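Local coordinates for protein fluoroacetyl coenzyme A thioesterase (Streptomyces cattleya, PDB 3KUV) that hydrolyses fluoroacetyl-CoA to fluoroacetate and CoA as a homodimer, and so protects its producer from fluoroacetate poisoning while sparing acetyl-CoA, at residues B[9-14]-B[54-59]. The protein carries 1 engineered substitution. Residues are numbered along the deposited sequence; the frame is centred on the assembly and turned at random.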
loop_
_atom_site.group_PDB
_atom_site.type_symbol
_atom_site.label_atom_id
_atom_site.label_comp_id
_atom_site.label_asym_id
_atom_site.label_seq_id
_atom_site.Cartn_x
_atom_site.Cartn_y
_atom_site.Cartn_z
ATOM N N GLU B 9 -16.351 -8.570 15.385
ATOM C CA GLU B 9 -16.730 -9.382 14.256
ATOM C C GLU B 9 -15.561 -9.449 13.231
ATOM O O GLU B 9 -14.826 -8.436 13.037
ATOM C CB GLU B 9 -17.935 -8.734 13.572
ATOM C CG GLU B 9 -18.410 -9.491 12.392
ATOM C CD GLU B 9 -19.623 -8.857 11.648
ATOM O OE1 GLU B 9 -19.637 -7.601 11.396
ATOM O OE2 GLU B 9 -20.499 -9.679 11.242
ATOM N N ARG B 10 -15.305 -10.646 12.759
ATOM C CA ARG B 10 -14.269 -10.902 11.768
ATOM C C ARG B 10 -14.892 -11.139 10.414
ATOM O O ARG B 10 -15.914 -11.821 10.272
ATOM C CB ARG B 10 -13.405 -12.123 12.129
ATOM C CG ARG B 10 -12.494 -11.834 13.395
ATOM C CD ARG B 10 -11.804 -13.069 13.901
ATOM N NE ARG B 10 -12.790 -13.966 14.486
ATOM C CZ ARG B 10 -12.511 -15.237 14.831
ATOM N NH1 ARG B 10 -11.309 -15.750 14.600
ATOM N NH2 ARG B 10 -13.438 -15.996 15.364
ATOM N N PHE B 11 -14.247 -10.592 9.413
ATOM C CA PHE B 11 -14.668 -10.754 8.027
ATOM C C PHE B 11 -13.461 -11.317 7.288
ATOM O O PHE B 11 -12.293 -10.913 7.542
ATOM C CB PHE B 11 -15.013 -9.416 7.358
ATOM C CG PHE B 11 -15.251 -9.588 5.836
ATOM C CD1 PHE B 11 -16.388 -10.337 5.321
ATOM C CD2 PHE B 11 -14.372 -9.037 4.901
ATOM C CE1 PHE B 11 -16.553 -10.501 3.937
ATOM C CE2 PHE B 11 -14.565 -9.176 3.551
ATOM C CZ PHE B 11 -15.614 -9.915 3.047
ATOM N N THR B 12 -13.693 -12.298 6.414
ATOM C CA THR B 12 -12.573 -12.849 5.598
ATOM C C THR B 12 -12.756 -12.554 4.161
ATOM O O THR B 12 -13.898 -12.582 3.649
ATOM C CB THR B 12 -12.279 -14.322 5.830
ATOM O OG1 THR B 12 -13.350 -15.021 5.275
ATOM C CG2 THR B 12 -12.360 -14.621 7.356
ATOM N N HIS B 13 -11.666 -12.190 3.508
ATOM C CA HIS B 13 -11.643 -11.882 2.105
ATOM C C HIS B 13 -10.548 -12.711 1.428
ATOM O O HIS B 13 -9.349 -12.606 1.784
ATOM C CB HIS B 13 -11.341 -10.355 1.987
ATOM C CG HIS B 13 -11.295 -9.869 0.576
ATOM N ND1 HIS B 13 -10.142 -9.505 -0.091
ATOM C CD2 HIS B 13 -12.315 -9.592 -0.241
ATOM C CE1 HIS B 13 -10.461 -9.055 -1.292
ATOM N NE2 HIS B 13 -11.774 -9.102 -1.417
ATOM N N ASP B 14 -10.932 -13.555 0.438
ATOM C CA ASP B 14 -9.967 -14.446 -0.209
ATOM C C ASP B 14 -9.697 -13.959 -1.633
ATOM O O ASP B 14 -10.596 -13.493 -2.375
ATOM C CB ASP B 14 -10.498 -15.902 -0.338
ATOM C CG ASP B 14 -10.880 -16.488 0.982
ATOM O OD1 ASP B 14 -10.142 -16.328 1.960
ATOM O OD2 ASP B 14 -11.988 -17.036 1.134
ATOM N N VAL B 54 -13.580 -2.468 3.162
ATOM C CA VAL B 54 -14.713 -1.913 2.424
ATOM C C VAL B 54 -15.896 -2.875 2.300
ATOM O O VAL B 54 -17.074 -2.514 2.479
ATOM C CB VAL B 54 -14.213 -1.389 1.002
ATOM C CG1 VAL B 54 -15.338 -1.133 0.034
ATOM C CG2 VAL B 54 -13.244 -0.146 1.165
ATOM N N ARG B 55 -15.598 -4.141 1.985
ATOM C CA ARG B 55 -16.714 -5.157 1.886
ATOM C C ARG B 55 -17.395 -5.340 3.252
ATOM O O ARG B 55 -18.654 -5.409 3.276
ATOM C CB ARG B 55 -16.128 -6.510 1.364
ATOM C CG ARG B 55 -15.737 -6.423 -0.127
ATOM C CD ARG B 55 -15.259 -7.831 -0.571
ATOM N NE ARG B 55 -16.316 -8.848 -0.411
ATOM C CZ ARG B 55 -16.110 -10.186 -0.393
ATOM N NH1 ARG B 55 -14.868 -10.769 -0.420
ATOM N NH2 ARG B 55 -17.142 -11.035 -0.371
ATOM N N ALA B 56 -16.602 -5.364 4.328
ATOM C CA ALA B 56 -17.139 -5.605 5.697
ATOM C C ALA B 56 -18.096 -4.424 6.056
ATOM O O ALA B 56 -19.141 -4.649 6.690
ATOM C CB ALA B 56 -16.077 -5.713 6.610
ATOM N N MET B 57 -17.723 -3.210 5.687
ATOM C CA MET B 57 -18.489 -1.990 6.038
ATOM C C MET B 57 -19.682 -1.729 5.227
ATOM O O MET B 57 -20.557 -0.853 5.584
ATOM C CB MET B 57 -17.563 -0.821 5.607
ATOM C CG MET B 57 -16.757 -0.473 6.654
ATOM S SD MET B 57 -15.616 0.909 5.969
ATOM C CE MET B 57 -16.685 2.317 6.076
ATOM N N ALA B 58 -19.817 -2.339 4.082
ATOM C CA ALA B 58 -20.857 -1.890 3.111
ATOM C C ALA B 58 -22.303 -1.885 3.575
ATOM O O ALA B 58 -23.064 -0.926 3.275
ATOM C CB ALA B 58 -20.767 -2.684 1.750
ATOM N N PRO B 59 -22.716 -2.909 4.309
ATOM C CA PRO B 59 -24.182 -2.960 4.452
ATOM C C PRO B 59 -24.637 -1.968 5.506
ATOM O O PRO B 59 -25.872 -1.818 5.736
ATOM C CB PRO B 59 -24.462 -4.394 4.943
ATOM C CG PRO B 59 -23.137 -5.121 5.091
ATOM C CD PRO B 59 -22.001 -4.038 4.973
HETATM O O HOH W 1 -13.715 -13.824 -0.557
#
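Phe-11 of strand 10-16, outermost in this chain's sheet, reaches across to Arg-55 and Ala-56 in the last turns of helix 42-57. With CG anti to the backbone N (chi1 171°), its flat, apolar ring is long enough to span from the methyl of Ala-56 to the head of Arg-55. CB of Phe-11 begins the contact, 3.9 Å from CB of Ala-56, whose single methyl lets strand and helix come close. CG and CD2 of Phe-11 pass the same methyl, and the backbone N of Ala-56 lies above one ring face, toward its rim. Farther out, CE2 of Phe-11 touches CB of Arg-55 at 3.8 Å. The tip, CZ of Phe-11, ends 3.5 Å from CZ of Arg-55, centred over the guanidinium face. The two planes stand 88° apart, so the ring meets the cation by its edge, not its pi face. A long, flexible arginine suits this place: the bend at chi3 (60°) lays its guanidinium face over the phenyl tip, its edge toward the His-13 ring edge. One water accepts from both NH1 of Arg-55 and the backbone N of Asp-14. His-13, a compact ring, fits its buried position against Trp-51 and substrate-binding Leu-48. This is the thioesterase hot-dog fold, an antiparallel sheet wrapped round a long central helix.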